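Local coordinates for protein ferredoxin component of dioxygenase (Sphingobium yanoikuyae, PDB 2I7F) that probably passes electrons to the terminal oxygenase of biphenyl 2,3-dioxygenase through a Rieske [2Fe-2S] cluster, at residues V19-A30 against D42-T53. Numbering follows the deposited sequence.
Sequences VAVYQEKMPALA and DNLCTHGNAMLT. With FES (Fe2/s2 (inorganic) cluster), chain D.
A30 and T53 meet at the tight end of this contact, where CB of A30 and CG2 of T53 are only 3.5 Å apart, unusually close. Beside them packs the buried side chain of N43. With its CG anti to the backbone N (chi1 -155°), the amide reaches across the base of the loop toward L52 and T53, its side against A20 and A30, while CB lies 3.7 Å from the carbonyl carbon of L29. With an alanine in place of N43, the space beside A20 and A30 would probably be left unfilled and the L52–T53 backbone would lose its amide neighbour. The backbone of N43 is held too: its N donates to A28 O at 2.9 Å, from above the carbonyl plane, and a water bridges that same oxygen to L44 N. Toward solvent the packing thins. CE of M51 touches A28 CB and, at 3.8 Å, the hydroxyl of exposed Y22, while P27 brushes the D42 carboxylate, whose OD1 is hydrogen-bonded to Y90. Beyond, C45 and C64 bind one iron of the Rieske cluster, H47 and H67 the other. The cluster-binding loop leaves strand 37-42 at D42, paired antiparallel with L29, and folds back beside strand 29-34 and outermost strand 19-21.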
loop_
_atom_site.group_PDB
_atom_site.type_symbol
_atom_site.label_atom_id
_atom_site.label_comp_id
_atom_site.label_asym_id
_atom_site.label_seq_id
_atom_site.Cartn_x
_atom_site.Cartn_y
_atom_site.Cartn_z
ATOM N N VAL A 19 3.905 2.629 -5.225
ATOM C CA VAL A 19 3.676 3.995 -5.626
ATOM C C VAL A 19 2.984 4.702 -4.476
ATOM O O VAL A 19 1.961 4.222 -3.979
ATOM C CB VAL A 19 2.788 4.016 -6.899
ATOM C CG1 VAL A 19 2.350 5.436 -7.260
ATOM C CG2 VAL A 19 3.577 3.404 -8.037
ATOM N N ALA A 20 3.589 5.805 -4.033
ATOM C CA ALA A 20 3.012 6.677 -3.028
ATOM C C ALA A 20 2.007 7.595 -3.657
ATOM O O ALA A 20 2.306 8.294 -4.600
ATOM C CB ALA A 20 4.127 7.531 -2.344
ATOM N N VAL A 21 0.807 7.611 -3.116
ATOM C CA VAL A 21 -0.253 8.456 -3.618
ATOM C C VAL A 21 -0.737 9.281 -2.472
ATOM O O VAL A 21 -0.996 8.734 -1.438
ATOM C CB VAL A 21 -1.392 7.621 -4.143
ATOM C CG1 VAL A 21 -2.601 8.510 -4.419
ATOM C CG2 VAL A 21 -0.912 6.837 -5.421
ATOM N N TYR A 22 -0.839 10.594 -2.642
ATOM C CA TYR A 22 -1.323 11.470 -1.595
ATOM C C TYR A 22 -2.584 12.114 -2.081
ATOM O O TYR A 22 -2.537 13.095 -2.789
ATOM C CB TYR A 22 -0.313 12.574 -1.280
ATOM C CG TYR A 22 0.928 12.059 -0.592
ATOM C CD1 TYR A 22 1.938 11.408 -1.307
ATOM C CD2 TYR A 22 1.104 12.238 0.778
ATOM C CE1 TYR A 22 3.096 10.913 -0.633
ATOM C CE2 TYR A 22 2.241 11.768 1.446
ATOM C CZ TYR A 22 3.229 11.114 0.747
ATOM O OH TYR A 22 4.338 10.706 1.456
ATOM N N GLN A 23 -3.716 11.553 -1.683
ATOM C CA GLN A 23 -5.000 11.987 -2.176
ATOM C C GLN A 23 -5.570 12.838 -1.040
ATOM O O GLN A 23 -5.420 12.507 0.145
ATOM C CB GLN A 23 -5.855 10.748 -2.609
ATOM C CG GLN A 23 -6.954 11.005 -3.665
ATOM C CD GLN A 23 -8.232 11.665 -3.093
ATOM O OE1 GLN A 23 -8.932 12.421 -3.785
ATOM N NE2 GLN A 23 -8.535 11.384 -1.820
ATOM N N GLU A 24 -6.139 13.988 -1.395
ATOM C CA GLU A 24 -6.486 14.987 -0.409
ATOM C C GLU A 24 -7.500 14.524 0.651
ATOM O O GLU A 24 -7.444 14.976 1.795
ATOM C CB GLU A 24 -6.892 16.321 -1.058
ATOM C CG GLU A 24 -8.099 16.311 -1.993
ATOM C CD GLU A 24 -8.290 17.672 -2.671
ATOM O OE1 GLU A 24 -8.199 17.723 -3.924
ATOM O OE2 GLU A 24 -8.523 18.688 -1.958
ATOM N N LYS A 25 -8.362 13.580 0.341
ATOM C CA LYS A 25 -9.295 13.124 1.381
ATOM C C LYS A 25 -8.677 12.158 2.457
ATOM O O LYS A 25 -9.230 11.972 3.535
ATOM C CB LYS A 25 -10.562 12.549 0.710
ATOM C CG LYS A 25 -11.493 13.664 0.181
ATOM C CD LYS A 25 -12.637 13.151 -0.717
ATOM C CE LYS A 25 -12.481 13.581 -2.207
ATOM N NZ LYS A 25 -13.829 13.786 -2.904
ATOM N N MET A 26 -7.487 11.636 2.193
ATOM C CA MET A 26 -7.028 10.420 2.806
ATOM C C MET A 26 -5.686 10.530 3.521
ATOM O O MET A 26 -4.883 11.433 3.243
ATOM C CB MET A 26 -6.869 9.379 1.702
ATOM C CG MET A 26 -8.093 9.071 0.898
ATOM S SD MET A 26 -9.490 8.430 1.811
ATOM C CE MET A 26 -8.832 6.881 2.367
ATOM N N PRO A 27 -5.422 9.578 4.431
ATOM C CA PRO A 27 -4.066 9.397 4.897
ATOM C C PRO A 27 -3.165 9.014 3.745
ATOM O O PRO A 27 -3.637 8.484 2.762
ATOM C CB PRO A 27 -4.168 8.257 5.935
ATOM C CG PRO A 27 -5.553 7.799 5.946
ATOM C CD PRO A 27 -6.379 8.650 5.071
ATOM N N ALA A 28 -1.876 9.264 3.854
ATOM C CA ALA A 28 -0.960 8.847 2.800
ATOM C C ALA A 28 -1.282 7.394 2.444
ATOM O O ALA A 28 -1.524 6.584 3.348
ATOM C CB ALA A 28 0.498 8.991 3.232
ATOM N N LEU A 29 -1.282 7.077 1.139
ATOM C CA LEU A 29 -1.642 5.751 0.613
ATOM C C LEU A 29 -0.494 5.153 -0.174
ATOM O O LEU A 29 0.317 5.876 -0.700
ATOM C CB LEU A 29 -2.857 5.838 -0.293
ATOM C CG LEU A 29 -4.190 6.339 0.318
ATOM C CD1 LEU A 29 -5.168 6.572 -0.828
ATOM C CD2 LEU A 29 -4.743 5.382 1.346
ATOM N N ALA A 30 -0.422 3.825 -0.182
ATOM C CA ALA A 30 0.596 3.073 -0.865
ATOM C C ALA A 30 -0.144 2.182 -1.824
ATOM O O ALA A 30 -1.057 1.499 -1.444
ATOM C CB ALA A 30 1.399 2.261 0.085
ATOM N N ASP A 42 -2.682 2.010 3.678
ATOM C CA ASP A 42 -2.006 3.178 4.234
ATOM C C ASP A 42 -0.477 3.102 4.020
ATOM O O ASP A 42 0.112 2.037 3.995
ATOM C CB ASP A 42 -2.316 3.350 5.715
ATOM C CG ASP A 42 -3.693 3.947 5.960
ATOM O OD1 ASP A 42 -4.368 4.330 4.982
ATOM O OD2 ASP A 42 -4.104 4.022 7.136
ATOM N N ASN A 43 0.151 4.241 3.798
ATOM C CA ASN A 43 1.606 4.285 3.584
ATOM C C ASN A 43 2.411 4.437 4.902
ATOM O O ASN A 43 3.534 3.919 5.011
ATOM C CB ASN A 43 1.917 5.440 2.628
ATOM C CG ASN A 43 3.171 5.271 1.867
ATOM O OD1 ASN A 43 3.600 6.194 1.129
ATOM N ND2 ASN A 43 3.797 4.113 2.003
ATOM N N LEU A 44 1.863 5.158 5.884
ATOM C CA LEU A 44 2.556 5.349 7.145
ATOM C C LEU A 44 2.612 4.000 7.907
ATOM O O LEU A 44 1.580 3.441 8.280
ATOM C CB LEU A 44 1.879 6.446 8.034
ATOM C CG LEU A 44 2.712 6.982 9.221
ATOM C CD1 LEU A 44 3.917 7.833 8.724
ATOM C CD2 LEU A 44 1.863 7.767 10.222
ATOM N N CYS A 45 3.830 3.494 8.116
ATOM C CA CYS A 45 4.070 2.375 9.020
ATOM C C CYS A 45 3.336 2.617 10.346
ATOM O O CYS A 45 3.218 3.762 10.780
ATOM C CB CYS A 45 5.552 2.199 9.308
ATOM S SG CYS A 45 5.814 0.651 10.188
ATOM N N THR A 46 2.784 1.547 10.919
ATOM C CA THR A 46 2.013 1.649 12.170
ATOM C C THR A 46 2.960 1.665 13.356
ATOM O O THR A 46 2.548 1.961 14.478
ATOM C CB THR A 46 0.950 0.494 12.374
ATOM O OG1 THR A 46 1.625 -0.772 12.459
ATOM C CG2 THR A 46 -0.133 0.453 11.273
ATOM N N HIS A 47 4.234 1.364 13.114
ATOM C CA HIS A 47 5.214 1.342 14.171
ATOM C C HIS A 47 5.974 2.658 14.340
ATOM O O HIS A 47 6.422 2.999 15.443
ATOM C CB HIS A 47 6.166 0.175 13.974
ATOM C CG HIS A 47 7.196 0.096 15.037
ATOM N ND1 HIS A 47 8.490 0.529 14.846
ATOM C CD2 HIS A 47 7.101 -0.249 16.342
ATOM C CE1 HIS A 47 9.159 0.400 15.976
ATOM N NE2 HIS A 47 8.334 -0.054 16.903
ATOM N N GLY A 48 6.121 3.412 13.266
ATOM C CA GLY A 48 6.769 4.700 13.373
ATOM C C GLY A 48 6.601 5.587 12.165
ATOM O O GLY A 48 5.703 5.400 11.357
ATOM N N ASN A 49 7.461 6.596 12.065
ATOM C CA ASN A 49 7.354 7.596 11.019
ATOM C C ASN A 49 8.253 7.183 9.842
ATOM O O ASN A 49 9.352 7.690 9.676
ATOM C CB ASN A 49 7.755 8.984 11.554
ATOM C CG ASN A 49 6.759 9.571 12.540
ATOM O OD1 ASN A 49 5.562 9.485 12.362
ATOM N ND2 ASN A 49 7.285 10.208 13.597
ATOM N N ALA A 50 7.779 6.202 9.064
ATOM C CA ALA A 50 8.374 5.784 7.811
ATOM C C ALA A 50 7.227 5.501 6.857
ATOM O O ALA A 50 6.113 5.199 7.301
ATOM C CB ALA A 50 9.210 4.553 7.994
ATOM N N MET A 51 7.500 5.620 5.565
ATOM C CA MET A 51 6.533 5.270 4.515
ATOM C C MET A 51 6.875 3.924 3.931
ATOM O O MET A 51 8.023 3.693 3.534
ATOM C CB MET A 51 6.501 6.306 3.390
ATOM C CG MET A 51 5.870 7.683 3.785
ATOM S SD MET A 51 4.229 7.596 4.509
ATOM C CE MET A 51 3.919 9.283 4.907
ATOM N N LEU A 52 5.873 3.057 3.834
ATOM C CA LEU A 52 6.090 1.727 3.308
ATOM C C LEU A 52 6.548 1.714 1.839
ATOM O O LEU A 52 7.332 0.862 1.456
ATOM C CB LEU A 52 4.869 0.856 3.512
ATOM C CG LEU A 52 4.477 0.566 4.940
ATOM C CD1 LEU A 52 3.167 -0.191 4.865
ATOM C CD2 LEU A 52 5.610 -0.249 5.679
ATOM N N THR A 53 6.141 2.710 1.051
ATOM C CA THR A 53 6.567 2.806 -0.362
ATOM C C THR A 53 8.082 3.071 -0.478
ATOM O O THR A 53 8.652 2.813 -1.543
ATOM C CB THR A 53 5.807 3.901 -1.132
ATOM O OG1 THR A 53 6.022 5.153 -0.469
ATOM C CG2 THR A 53 4.324 3.570 -1.244
HETATM FE FE1 FES D . 9.413 0.666 12.824
HETATM FE FE2 FES D . 8.120 0.707 10.385
HETATM S S1 FES D . 8.818 -1.025 11.583
HETATM S S2 FES D . 8.735 2.438 11.680
HETATM O O HOH W 1 -0.850 6.850 5.933
#